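Local coordinates for protein RavA (Legionella pneumophila str. Paris, PDB 6WO6) that is a Legionella pneumophila effector that probably acts inside the host cell during infection, at residues R230-V233 / V234-K238; A135-L138 / A139-P143; N208-N211 / D212-S216; R149-Q152 / N153-I157; R314-I317 / S318-E322. The protein carries 2 engineered substitutions. All blocks are in the same frame, centred on the assembly; numbering follows the deposited sequence.

Interaction 1: residues R230-V233 / V234-K238; sequences RTDV and VMKIK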
loop_
_atom_site.group_PDB
_atom_site.type_symbol
_atom_site.label_atom_id
_atom_site.label_comp_id
_atom_site.label_asym_id
_atom_site.label_seq_id
_atom_site.Cartn_x
_atom_site.Cartn_y
_atom_site.Cartn_z
ATOM N N ARG A 230 -9.645 -11.468 -20.208
ATOM C CA ARG A 230 -8.548 -12.284 -19.692
ATOM C C ARG A 230 -7.191 -11.670 -20.020
ATOM O O ARG A 230 -6.322 -11.545 -19.143
ATOM C CB ARG A 230 -8.650 -13.707 -20.248
ATOM C CG ARG A 230 -9.938 -14.430 -19.868
ATOM C CD ARG A 230 -9.761 -15.938 -19.926
ATOM N NE ARG A 230 -10.369 -16.539 -21.110
ATOM C CZ ARG A 230 -11.425 -17.347 -21.078
ATOM N NH1 ARG A 230 -11.990 -17.659 -19.921
ATOM N NH2 ARG A 230 -11.908 -17.851 -22.205
ATOM N N THR A 231 -6.987 -11.296 -21.287
ATOM C CA THR A 231 -5.751 -10.624 -21.674
ATOM C C THR A 231 -5.543 -9.350 -20.866
ATOM O O THR A 231 -4.418 -9.047 -20.451
ATOM C CB THR A 231 -5.773 -10.303 -23.169
ATOM O OG1 THR A 231 -6.008 -11.504 -23.911
ATOM C CG2 THR A 231 -4.448 -9.699 -23.603
ATOM N N ASP A 232 -6.618 -8.596 -20.631
ATOM C CA ASP A 232 -6.519 -7.350 -19.876
ATOM C C ASP A 232 -6.075 -7.612 -18.440
ATOM O O ASP A 232 -5.191 -6.923 -17.911
ATOM C CB ASP A 232 -7.867 -6.630 -19.912
ATOM C CG ASP A 232 -7.884 -5.376 -19.072
ATOM O OD1 ASP A 232 -7.245 -4.383 -19.480
ATOM O OD2 ASP A 232 -8.540 -5.384 -18.006
ATOM N N VAL A 233 -6.686 -8.609 -17.793
ATOM C CA VAL A 233 -6.291 -8.984 -16.435
ATOM C C VAL A 233 -4.816 -9.367 -16.395
ATOM O O VAL A 233 -4.067 -8.949 -15.500
ATOM C CB VAL A 233 -7.181 -10.128 -15.918
ATOM C CG1 VAL A 233 -6.643 -10.669 -14.608
ATOM C CG2 VAL A 233 -8.613 -9.652 -15.753
ATOM N N VAL A 234 -4.376 -10.171 -17.366
ATOM C CA VAL A 234 -2.991 -10.636 -17.363
ATOM C C VAL A 234 -2.028 -9.470 -17.574
ATOM O O VAL A 234 -0.989 -9.378 -16.906
ATOM C CB VAL A 234 -2.797 -11.739 -18.418
ATOM C CG1 VAL A 234 -1.340 -12.154 -18.501
ATOM C CG2 VAL A 234 -3.663 -12.938 -18.081
ATOM N N MET A 235 -2.355 -8.563 -18.501
ATOM C CA MET A 235 -1.484 -7.419 -18.750
ATOM C C MET A 235 -1.394 -6.525 -17.524
ATOM O O MET A 235 -0.315 -6.028 -17.191
ATOM C CB MET A 235 -1.976 -6.620 -19.958
ATOM C CG MET A 235 -1.920 -7.375 -21.273
ATOM S SD MET A 235 -0.272 -7.998 -21.666
ATOM C CE MET A 235 0.408 -6.615 -22.572
ATOM N N LYS A 236 -2.511 -6.326 -16.819
ATOM C CA LYS A 236 -2.472 -5.497 -15.617
ATOM C C LYS A 236 -1.637 -6.147 -14.517
ATOM O O LYS A 236 -0.841 -5.466 -13.847
ATOM C CB LYS A 236 -3.893 -5.210 -15.137
ATOM C CG LYS A 236 -4.580 -4.140 -15.974
ATOM C CD LYS A 236 -6.078 -4.082 -15.750
ATOM C CE LYS A 236 -6.704 -3.017 -16.636
ATOM N NZ LYS A 236 -8.186 -3.009 -16.540
ATOM N N ILE A 237 -1.790 -7.460 -14.321
ATOM C CA ILE A 237 -0.972 -8.155 -13.326
ATOM C C ILE A 237 0.507 -8.015 -13.668
ATOM O O ILE A 237 1.325 -7.647 -12.817
ATOM C CB ILE A 237 -1.391 -9.630 -13.213
ATOM C CG1 ILE A 237 -2.824 -9.734 -12.687
ATOM C CG2 ILE A 237 -0.434 -10.382 -12.301
ATOM C CD1 ILE A 237 -3.421 -11.115 -12.821
ATOM N N LYS A 238 0.871 -8.288 -14.924
ATOM C CA LYS A 238 2.255 -8.078 -15.343
ATOM C C LYS A 238 2.661 -6.614 -15.247
ATOM O O LYS A 238 3.859 -6.311 -15.221
ATOM C CB LYS A 238 2.467 -8.600 -16.767
ATOM C CG LYS A 238 2.909 -10.057 -16.822
ATOM C CD LYS A 238 1.934 -10.911 -17.615
ATOM C CE LYS A 238 2.401 -11.128 -19.048
ATOM N NZ LYS A 238 3.602 -12.010 -19.123
#

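Interaction 2: residues A135-L138 / A139-P143; sequences ALRL and AETTP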
loop_
_atom_site.group_PDB
_atom_site.type_symbol
_atom_site.label_atom_id
_atom_site.label_comp_id
_atom_site.label_asym_id
_atom_site.label_seq_id
_atom_site.Cartn_x
_atom_site.Cartn_y
_atom_site.Cartn_z
ATOM N N ALA A 135 1.386 7.361 3.050
ATOM C CA ALA A 135 0.102 6.856 2.579
ATOM C C ALA A 135 0.065 5.333 2.626
ATOM O O ALA A 135 -0.946 4.740 3.023
ATOM C CB ALA A 135 -0.177 7.367 1.166
ATOM N N LEU A 136 1.168 4.682 2.244
ATOM C CA LEU A 136 1.246 3.228 2.329
ATOM C C LEU A 136 1.117 2.758 3.772
ATOM O O LEU A 136 0.385 1.806 4.064
ATOM C CB LEU A 136 2.560 2.741 1.723
ATOM C CG LEU A 136 2.810 1.233 1.785
ATOM C CD1 LEU A 136 2.107 0.517 0.643
ATOM C CD2 LEU A 136 4.297 0.927 1.785
ATOM N N ARG A 137 1.823 3.421 4.692
ATOM C CA ARG A 137 1.757 3.025 6.096
ATOM C C ARG A 137 0.343 3.177 6.647
ATOM O O ARG A 137 -0.158 2.295 7.361
ATOM C CB ARG A 137 2.744 3.853 6.918
ATOM C CG ARG A 137 2.931 3.354 8.336
ATOM C CD ARG A 137 3.964 2.240 8.395
ATOM N NE ARG A 137 3.928 1.527 9.668
ATOM C CZ ARG A 137 4.422 2.002 10.809
ATOM N NH1 ARG A 137 4.987 3.203 10.844
ATOM N NH2 ARG A 137 4.344 1.278 11.917
ATOM N N LEU A 138 -0.317 4.291 6.322
ATOM C CA LEU A 138 -1.677 4.511 6.801
ATOM C C LEU A 138 -2.640 3.488 6.214
ATOM O O LEU A 138 -3.517 2.980 6.920
ATOM C CB LEU A 138 -2.132 5.933 6.471
ATOM C CG LEU A 138 -1.416 7.074 7.201
ATOM C CD1 LEU A 138 -2.018 8.419 6.822
ATOM C CD2 LEU A 138 -1.464 6.865 8.710
ATOM N N ALA A 139 -2.492 3.168 4.925
ATOM C CA ALA A 139 -3.325 2.127 4.335
ATOM C C ALA A 139 -3.071 0.776 4.988
ATOM O O ALA A 139 -3.992 -0.040 5.107
ATOM C CB ALA A 139 -3.082 2.045 2.828
ATOM N N GLU A 140 -1.836 0.529 5.431
ATOM C CA GLU A 140 -1.521 -0.757 6.041
ATOM C C GLU A 140 -2.105 -0.876 7.444
ATOM O O GLU A 140 -2.592 -1.947 7.825
ATOM C CB GLU A 140 -0.008 -0.967 6.074
ATOM C CG GLU A 140 0.603 -1.277 4.718
ATOM C CD GLU A 140 2.113 -1.432 4.776
ATOM O OE1 GLU A 140 2.729 -0.949 5.750
ATOM O OE2 GLU A 140 2.685 -2.042 3.845
ATOM N N THR A 141 -2.069 0.202 8.233
ATOM C CA THR A 141 -2.427 0.080 9.645
ATOM C C THR A 141 -3.832 0.564 9.991
ATOM O O THR A 141 -4.343 0.200 11.056
ATOM C CB THR A 141 -1.417 0.834 10.520
ATOM O OG1 THR A 141 -1.583 2.246 10.341
ATOM C CG2 THR A 141 0.007 0.441 10.150
ATOM N N THR A 142 -4.473 1.359 9.140
ATOM C CA THR A 142 -5.777 1.924 9.494
ATOM C C THR A 142 -6.876 0.877 9.336
ATOM O O THR A 142 -6.975 0.247 8.278
ATOM C CB THR A 142 -6.106 3.128 8.619
ATOM O OG1 THR A 142 -5.041 4.085 8.694
ATOM C CG2 THR A 142 -7.408 3.772 9.070
ATOM N N PRO A 143 -7.717 0.670 10.352
ATOM C CA PRO A 143 -8.888 -0.193 10.173
ATOM C C PRO A 143 -9.836 0.382 9.132
ATOM O O PRO A 143 -9.794 1.569 8.800
ATOM C CB PRO A 143 -9.535 -0.215 11.564
ATOM C CG PRO A 143 -8.436 0.164 12.504
ATOM C CD PRO A 143 -7.573 1.128 11.743
#

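Interaction 3: residues N208-N211 / D212-S216; sequences NVIN and DKESS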
loop_
_atom_site.group_PDB
_atom_site.type_symbol
_atom_site.label_atom_id
_atom_site.label_comp_id
_atom_site.label_asym_id
_atom_site.label_seq_id
_atom_site.Cartn_x
_atom_site.Cartn_y
_atom_site.Cartn_z
ATOM N N ASN A 208 1.107 -7.483 -0.899
ATOM C CA ASN A 208 1.719 -8.510 -0.061
ATOM C C ASN A 208 0.692 -9.266 0.774
ATOM O O ASN A 208 1.012 -10.332 1.312
ATOM C CB ASN A 208 2.769 -7.881 0.858
ATOM C CG ASN A 208 4.002 -7.414 0.106
ATOM O OD1 ASN A 208 4.119 -7.613 -1.104
ATOM N ND2 ASN A 208 4.928 -6.782 0.821
ATOM N N VAL A 209 -0.530 -8.744 0.890
ATOM C CA VAL A 209 -1.563 -9.431 1.653
ATOM C C VAL A 209 -2.037 -10.689 0.928
ATOM O O VAL A 209 -2.515 -11.633 1.568
ATOM C CB VAL A 209 -2.729 -8.466 1.951
ATOM C CG1 VAL A 209 -3.406 -8.019 0.663
ATOM C CG2 VAL A 209 -3.734 -9.100 2.898
ATOM N N ILE A 210 -1.902 -10.744 -0.403
ATOM C CA ILE A 210 -2.385 -11.914 -1.137
ATOM C C ILE A 210 -1.385 -13.056 -1.149
ATOM O O ILE A 210 -1.650 -14.087 -1.782
ATOM C CB ILE A 210 -2.752 -11.590 -2.601
ATOM C CG1 ILE A 210 -1.493 -11.343 -3.435
ATOM C CG2 ILE A 210 -3.709 -10.410 -2.673
ATOM C CD1 ILE A 210 -1.771 -11.010 -4.882
ATOM N N ASN A 211 -0.248 -12.909 -0.469
ATOM C CA ASN A 211 0.767 -13.955 -0.467
ATOM C C ASN A 211 0.204 -15.260 0.080
ATOM O O ASN A 211 -0.548 -15.274 1.058
ATOM C CB ASN A 211 1.981 -13.515 0.353
ATOM C CG ASN A 211 2.963 -12.692 -0.459
ATOM O OD1 ASN A 211 3.135 -11.497 -0.221
ATOM N ND2 ASN A 211 3.617 -13.331 -1.421
ATOM N N ASP A 212 0.569 -16.362 -0.579
ATOM C CA ASP A 212 0.084 -17.706 -0.273
ATOM C C ASP A 212 -1.424 -17.837 -0.466
ATOM O O ASP A 212 -2.036 -18.792 0.020
ATOM C CB ASP A 212 0.486 -18.132 1.144
ATOM C CG ASP A 212 1.987 -18.103 1.352
ATOM O OD1 ASP A 212 2.731 -18.291 0.366
ATOM O OD2 ASP A 212 2.424 -17.893 2.504
ATOM N N LYS A 213 -2.036 -16.886 -1.174
ATOM C CA LYS A 213 -3.434 -16.982 -1.577
ATOM C C LYS A 213 -3.596 -16.877 -3.087
ATOM O O LYS A 213 -4.730 -16.779 -3.574
ATOM C CB LYS A 213 -4.279 -15.904 -0.888
ATOM C CG LYS A 213 -4.441 -16.100 0.610
ATOM C CD LYS A 213 -5.512 -15.186 1.181
ATOM C CE LYS A 213 -5.700 -15.410 2.678
ATOM N NZ LYS A 213 -6.833 -14.608 3.230
ATOM N N GLU A 214 -2.492 -16.900 -3.839
ATOM C CA GLU A 214 -2.572 -16.708 -5.283
ATOM C C GLU A 214 -3.248 -17.881 -5.985
ATOM O O GLU A 214 -3.823 -17.699 -7.062
ATOM C CB GLU A 214 -1.177 -16.481 -5.865
ATOM C CG GLU A 214 -0.432 -15.287 -5.287
ATOM C CD GLU A 214 0.427 -15.661 -4.100
ATOM O OE1 GLU A 214 0.035 -16.575 -3.345
ATOM O OE2 GLU A 214 1.503 -15.049 -3.929
ATOM N N SER A 215 -3.199 -19.081 -5.399
ATOM C CA SER A 215 -3.883 -20.222 -6.003
ATOM C C SER A 215 -5.392 -20.007 -6.026
ATOM O O SER A 215 -6.045 -20.190 -7.061
ATOM C CB SER A 215 -3.532 -21.503 -5.248
ATOM O OG SER A 215 -2.151 -21.791 -5.354
ATOM N N SER A 216 -5.964 -19.619 -4.882
ATOM C CA SER A 216 -7.403 -19.385 -4.805
ATOM C C SER A 216 -7.829 -18.238 -5.712
ATOM O O SER A 216 -8.844 -18.332 -6.417
ATOM C CB SER A 216 -7.801 -19.104 -3.356
ATOM O OG SER A 216 -9.102 -18.551 -3.275
#

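Interaction 4: residues R149-Q152 / N153-I157; sequences RVSQ and NINNI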
loop_
_atom_site.group_PDB
_atom_site.type_symbol
_atom_site.label_atom_id
_atom_site.label_comp_id
_atom_site.label_asym_id
_atom_site.label_seq_id
_atom_site.Cartn_x
_atom_site.Cartn_y
_atom_site.Cartn_z
ATOM N N ARG A 149 -12.599 8.338 7.950
ATOM C CA ARG A 149 -12.443 9.428 8.908
ATOM C C ARG A 149 -11.018 9.966 8.886
ATOM O O ARG A 149 -10.809 11.180 8.765
ATOM C CB ARG A 149 -12.833 8.961 10.312
ATOM C CG ARG A 149 -12.677 10.029 11.386
ATOM C CD ARG A 149 -13.879 10.093 12.315
ATOM N NE ARG A 149 -14.864 11.074 11.864
ATOM C CZ ARG A 149 -14.777 12.381 12.100
ATOM N NH1 ARG A 149 -15.718 13.203 11.655
ATOM N NH2 ARG A 149 -13.746 12.869 12.779
ATOM N N VAL A 150 -10.029 9.066 8.999
ATOM C CA VAL A 150 -8.623 9.428 8.807
ATOM C C VAL A 150 -8.489 10.339 7.600
ATOM O O VAL A 150 -8.063 11.495 7.712
ATOM C CB VAL A 150 -7.750 8.167 8.647
ATOM C CG1 VAL A 150 -6.332 8.537 8.235
ATOM C CG2 VAL A 150 -7.728 7.351 9.925
ATOM N N SER A 151 -8.897 9.829 6.433
ATOM C CA SER A 151 -8.828 10.593 5.192
ATOM C C SER A 151 -9.411 11.991 5.366
ATOM O O SER A 151 -8.774 12.989 5.006
ATOM C CB SER A 151 -9.557 9.838 4.075
ATOM O OG SER A 151 -9.241 10.374 2.801
ATOM N N GLN A 152 -10.608 12.085 5.958
ATOM C CA GLN A 152 -11.246 13.392 6.104
ATOM C C GLN A 152 -10.348 14.357 6.866
ATOM O O GLN A 152 -10.150 15.499 6.435
ATOM C CB GLN A 152 -12.598 13.259 6.805
ATOM C CG GLN A 152 -13.342 14.584 6.909
ATOM C CD GLN A 152 -14.519 14.532 7.865
ATOM O OE1 GLN A 152 -14.566 15.276 8.848
ATOM N NE2 GLN A 152 -15.481 13.663 7.576
ATOM N N ASN A 153 -9.772 13.904 7.985
ATOM C CA ASN A 153 -8.854 14.754 8.737
ATOM C C ASN A 153 -7.735 15.263 7.838
ATOM O O ASN A 153 -7.437 16.464 7.818
ATOM C CB ASN A 153 -8.289 13.987 9.936
ATOM C CG ASN A 153 -9.255 13.941 11.110
ATOM O OD1 ASN A 153 -10.444 14.219 10.963
ATOM N ND2 ASN A 153 -8.741 13.589 12.285
ATOM N N ILE A 154 -7.138 14.368 7.044
ATOM C CA ILE A 154 -6.044 14.768 6.167
ATOM C C ILE A 154 -6.501 15.836 5.185
ATOM O O ILE A 154 -5.738 16.750 4.847
ATOM C CB ILE A 154 -5.470 13.542 5.432
ATOM C CG1 ILE A 154 -5.052 12.461 6.430
ATOM C CG2 ILE A 154 -4.280 13.946 4.583
ATOM C CD1 ILE A 154 -3.883 12.853 7.282
ATOM N N ASN A 155 -7.751 15.759 4.726
ATOM C CA ASN A 155 -8.228 16.756 3.779
ATOM C C ASN A 155 -8.493 18.100 4.444
ATOM O O ASN A 155 -8.440 19.133 3.766
ATOM C CB ASN A 155 -9.484 16.246 3.073
ATOM C CG ASN A 155 -9.190 15.098 2.122
ATOM O OD1 ASN A 155 -8.342 15.213 1.235
ATOM N ND2 ASN A 155 -9.880 13.978 2.311
ATOM N N ASN A 156 -8.759 18.115 5.754
ATOM C CA ASN A 156 -9.021 19.378 6.431
ATOM C C ASN A 156 -7.736 20.126 6.747
ATOM O O ASN A 156 -7.721 21.361 6.717
ATOM C CB ASN A 156 -9.817 19.137 7.715
ATOM C CG ASN A 156 -11.222 18.635 7.446
ATOM O OD1 ASN A 156 -11.789 18.883 6.381
ATOM N ND2 ASN A 156 -11.796 17.928 8.415
ATOM N N ILE A 157 -6.656 19.404 7.034
ATOM C CA ILE A 157 -5.406 20.035 7.443
ATOM C C ILE A 157 -4.495 20.301 6.253
ATOM O O ILE A 157 -3.827 21.336 6.196
ATOM C CB ILE A 157 -4.713 19.164 8.507
ATOM C CG1 ILE A 157 -5.542 19.158 9.795
ATOM C CG2 ILE A 157 -3.299 19.660 8.771
ATOM C CD1 ILE A 157 -4.964 18.307 10.898
#

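Interaction 5: residues R314-I317 / S318-E322; sequences RSDI and SRKLE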
loop_
_atom_site.group_PDB
_atom_site.type_symbol
_atom_site.label_atom_id
_atom_site.label_comp_id
_atom_site.label_asym_id
_atom_site.label_seq_id
_atom_site.Cartn_x
_atom_site.Cartn_y
_atom_site.Cartn_z
ATOM N N ARG A 314 -10.536 -46.604 -17.715
ATOM C CA ARG A 314 -11.802 -45.996 -17.318
ATOM C C ARG A 314 -11.877 -45.806 -15.807
ATOM O O ARG A 314 -12.282 -44.738 -15.324
ATOM C CB ARG A 314 -12.968 -46.851 -17.820
ATOM C CG ARG A 314 -13.265 -46.670 -19.301
ATOM C CD ARG A 314 -13.955 -47.883 -19.927
ATOM N NE ARG A 314 -15.160 -48.295 -19.213
ATOM C CZ ARG A 314 -15.310 -49.477 -18.623
ATOM N NH1 ARG A 314 -14.334 -50.371 -18.670
ATOM N NH2 ARG A 314 -16.441 -49.771 -17.995
ATOM N N SER A 315 -11.484 -46.831 -15.044
ATOM C CA SER A 315 -11.514 -46.724 -13.589
ATOM C C SER A 315 -10.561 -45.644 -13.091
ATOM O O SER A 315 -10.901 -44.885 -12.176
ATOM C CB SER A 315 -11.172 -48.073 -12.956
ATOM O OG SER A 315 -11.113 -47.970 -11.543
ATOM N N ASP A 316 -9.366 -45.556 -13.683
ATOM C CA ASP A 316 -8.403 -44.537 -13.278
ATOM C C ASP A 316 -8.935 -43.133 -13.554
ATOM O O ASP A 316 -8.814 -42.233 -12.710
ATOM C CB ASP A 316 -7.077 -44.776 -14.005
ATOM C CG ASP A 316 -6.034 -43.724 -13.691
ATOM O OD1 ASP A 316 -5.574 -43.666 -12.530
ATOM O OD2 ASP A 316 -5.668 -42.961 -14.611
ATOM N N ILE A 317 -9.543 -42.934 -14.727
ATOM C CA ILE A 317 -10.080 -41.619 -15.070
ATOM C C ILE A 317 -11.215 -41.241 -14.126
ATOM O O ILE A 317 -11.289 -40.100 -13.649
ATOM C CB ILE A 317 -10.528 -41.595 -16.546
ATOM C CG1 ILE A 317 -9.310 -41.649 -17.473
ATOM C CG2 ILE A 317 -11.377 -40.361 -16.839
ATOM C CD1 ILE A 317 -9.659 -41.621 -18.944
ATOM N N SER A 318 -12.112 -42.188 -13.831
ATOM C CA SER A 318 -13.216 -41.880 -12.923
ATOM C C SER A 318 -12.712 -41.599 -11.511
ATOM O O SER A 318 -13.240 -40.715 -10.822
ATOM C CB SER A 318 -14.232 -43.021 -12.923
ATOM O OG SER A 318 -13.580 -44.276 -12.876
ATOM N N ARG A 319 -11.686 -42.329 -11.067
ATOM C CA ARG A 319 -11.081 -42.063 -9.764
ATOM C C ARG A 319 -10.530 -40.645 -9.700
ATOM O O ARG A 319 -10.776 -39.908 -8.735
ATOM C CB ARG A 319 -9.975 -43.083 -9.497
ATOM C CG ARG A 319 -9.989 -43.705 -8.114
ATOM C CD ARG A 319 -9.453 -45.129 -8.182
ATOM N NE ARG A 319 -8.186 -45.196 -8.908
ATOM C CZ ARG A 319 -7.766 -46.258 -9.589
ATOM N NH1 ARG A 319 -8.517 -47.349 -9.649
ATOM N NH2 ARG A 319 -6.598 -46.227 -10.220
ATOM N N LYS A 320 -9.768 -40.251 -10.725
ATOM C CA LYS A 320 -9.202 -38.906 -10.748
ATOM C C LYS A 320 -10.295 -37.845 -10.764
ATOM O O LYS A 320 -10.179 -36.816 -10.088
ATOM C CB LYS A 320 -8.275 -38.744 -11.951
ATOM C CG LYS A 320 -6.968 -39.503 -11.822
ATOM C CD LYS A 320 -6.148 -39.418 -13.098
ATOM C CE LYS A 320 -4.899 -40.284 -13.011
ATOM N NZ LYS A 320 -4.089 -40.223 -14.263
ATOM N N LEU A 321 -11.382 -38.091 -11.467
ATOM C CA LEU A 321 -12.415 -37.036 -11.536
ATOM C C LEU A 321 -13.130 -36.887 -10.198
ATOM O O LEU A 321 -13.531 -35.785 -9.875
ATOM C CB LEU A 321 -13.398 -37.402 -12.643
ATOM C CG LEU A 321 -12.904 -37.133 -14.055
ATOM C CD1 LEU A 321 -14.027 -37.318 -15.053
ATOM C CD2 LEU A 321 -12.331 -35.741 -14.158
ATOM N N GLU A 322 -13.294 -37.976 -9.468
ATOM C CA GLU A 322 -14.036 -37.941 -8.186
ATOM C C GLU A 322 -13.162 -37.275 -7.131
ATOM O O GLU A 322 -13.697 -36.590 -6.266
ATOM C CB GLU A 322 -14.414 -39.366 -7.790
ATOM C CG GLU A 322 -15.002 -39.488 -6.398
ATOM C CD GLU A 322 -14.663 -40.781 -5.675
ATOM O OE1 GLU A 322 -13.468 -41.040 -5.452
ATOM O OE2 GLU A 322 -15.595 -41.525 -5.341
#

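Interaction 1: residues R230-V233 / V234-K238
Val233 packs against Ile237 one turn further along helix 230-240, the two side chains lying side by side and pointing the same way. The branches that meet are Val233 CG1 and Ile237 CD1, 3.7 Å apart; CG1 faces the following turn because it stands opposite the backbone N (chi1 171°). Ile237 N donates to Val233 O at 3.0 Å, so the same pair is also joined through the backbone. Both side chains also rest on Phe190 of helix 188-191, and they form the buried face of an amphipathic helix in this all-helical protein. Val234 faces helix 246-265 instead. Its amide bonds to Arg230 O (3.0 Å), while its side chain, like that of Arg230, touches Phe255. On a more open flank Asp232 makes an i to i+4 salt bridge with Lys236: with CG opposite the backbone N (chi1 176°) the carboxylate is carried toward the next turn, where Lys236 NZ reaches the syn lone pair of OD2 at 2.8 Å. The lysine chain is extended beyond CG and slants across the carboxylate. Its ammonium also donates to Phe190 O and makes a cation-pi contact with Phe195, so one charge joins its own helix to the neighbouring 188-195 region.

Interaction 2: residues A135-L138 / A139-P143
Leu136 and Glu140, one turn apart on helix 131-141, cross obliquely at the surface. The glutamate chain runs extended beyond CG, and its OE2 stops over the branch point of the leucine, 3.9 Å from Leu136 CG and at a similar distance from both methyl groups. Leu206 flanks both side chains. Arg137 and Thr141 make a second slanting pair on the adjacent flank. Arg137 sets off opposite its backbone N and then bends at chi2 (84°), which brings NE to 4.1 Å from Thr141 CG2; the methyl approaches the guanidinium obliquely. This is van der Waals contact, since the strong polar partners of the arginine are Asn99 O, taken by NH2, and Asp96 O, taken by NH1. Its NE stays 4.8 Å from Glu140 OE1, so the opposite charges are close without pairing. The two slanting pairs lie on the last turns of the helix, which finishes at Thr141, Thr142 being the first residue to leave helical backbone angles. Here the threonine hydroxyl turns back on the closing turn: OG1 lies beside the backbone N (chi1 -54°) and donates to Leu138 O at 2.6 Å. Thr142 N donates to the same oxygen at 2.9 Å. The two donors arrive from opposite faces of the carbonyl plane, giving this carbonyl oxygen two bonds from a single residue. Leu138 and Thr141 also lean on Pro102 of helix 102-107, while Ala139 packs on Ala170 of helix 162-181 and its carbonyl oxygen accepts a hydrogen bond from Arg174 NH2.

Interaction 3: residues N208-N211 / D212-S216
Ile210 and Lys213 close a type II beta turn, in which Lys213 N donates to Ile210 O at 2.9 Å. The bond is bent (144° at the hydrogen), and the donor sits 37° out of the carbonyl plane. Asp212, at the third position of the turn, takes a left-handed backbone conformation. The turn thereby joins the end of a 3-10 segment at 208-210 to helix 214-224, with Lys213 as its N-cap residue. Among the side chains Glu214 makes the main return contact. Its chain bends at chi2 (92°), which folds the carboxylate back over the turn, bringing CD to 3.5 Å from Ile210 O and OE2 to 3.7 Å from Asn211 CA. Ile210 CG1 meets the aliphatic part of the same glutamate at CG, 4.5 Å away, and both residues pack on Leu247 of helix 246-265. Ile210 also touches Leu181, so it contacts both helix 162-181 and helix 246-265. The carboxylate of the buried Glu214 probably feels opposing influences. The helix start would probably favour its negative charge, whereas the acceptor Ile210 O, 3.4 Å from OE1, would probably disfavour it; with Asp212 N also 2.8 Å from OE1, the outcome stays open.

Interaction 4: residues R149-Q152 / N153-I157
The Arg149 guanidinium and the Asn153 amide stand almost perpendicular, their planes 87° apart. Asn153 OD1 approaches the guanidinium obliquely, with 4.0 Å to Arg149 NH2. Arg149 arrives there by bending at chi2 and chi3, which curls the chain along the helix surface toward the next turn. The Asn153 amide is held mainly from outside this pair, because its ND2 donates to Ile106 O of helix 102-107. A second pair of amides, Gln152 and Asn156, is set with planes 57° apart; Gln152 OE1 and Asn156 ND2 are 3.9 Å from each other, and the extended glutamine chain slants across its neighbour. Asn155 turns its amide back over the preceding turn, bringing ND2 to 3.1 Å from Ser151 O, at an angle too poor for a hydrogen bond. Behind these groups the i to i+4 backbone bonds of helix 147-157 continue from Asn153 N to Arg149 O (3.0 Å) onward, but grow more bent toward the C-terminal end, reaching 136° for Asn156 N to Gln152 O. At the final turn Asn153 O accepts from both Asn156 N and Ile157 N. The other side of the helix is apolar: Val150 packs on Phe171 and Leu107, and Ile154 on Phe163 and Ile106. The assigned hydrogen bonds between the two segments are thus those of the backbone, while the buried Asn153 spends its amide N-H on a carbonyl of another helix, tying helix 147-157 to helix 102-107.

Interaction 5: residues R314-I317 / S318-E322
Ser318 turns its hydroxyl back onto the preceding turn of helix 311-327, a C-terminal helix which carries a salt-bridge network formed by Asp316, Arg319 and Lys320. Its OG sits between the backbone N and the carbonyl carbon (chi1 43°), 2.8 Å from Arg314 O and equally near Ser315 O, and its single proton may go to either. Arg319 follows, its chain bent at chi2 and chi3; one face of the guanidinium lies near Asp316 CA and Ser315 O, both offset toward its rim. The arginine crosses the aspartate at about a right angle, the guanidinium and carboxylate planes 70° apart, and Arg319 NH2 stands 3.6 Å from Asp316 OD1, a long salt bridge. Lys320 reaches the other carboxylate oxygen. Extended beyond CG, it brings NZ to 3.2 Å from Asp316 OD2 in a weak hydrogen bond that is part of the salt bridge, so the carboxylate is shared between an i+3 and an i+4 cation. Leu321 belongs to the inner side, where it and Ile317 both rest on Phe274 of helix 270-275. Its amide donates to Ile317 O at 3.0 Å, and beside that bond Leu321 CD1 lies 4.4 Å from Ile317 CG2.

How the interactions relate
Three of the contacts lie within single helices, interaction 2 runs off a helix end and interaction 3 leads into a helix, all strung along an elongated chain. Interactions 2 and 4 are the pair that touch: Thr142 CG2 packs on Val150 CG2 at 3.7 Å, and both lean on helices 102-107 and 162-181. Interaction 3 comes within about 6 Å of interaction 2 (nearest atoms) and shares helix 162-181 with it. Interactions 1 and 3, centres 17 Å apart, are joined through Leu247 of helix 246-265, touched by Ile237, Ile210 and Glu214. Interaction 5 lies farthest out, its centre 30 Å from that of interaction 3 and 59 Å from that of interaction 4, across the chain's centre.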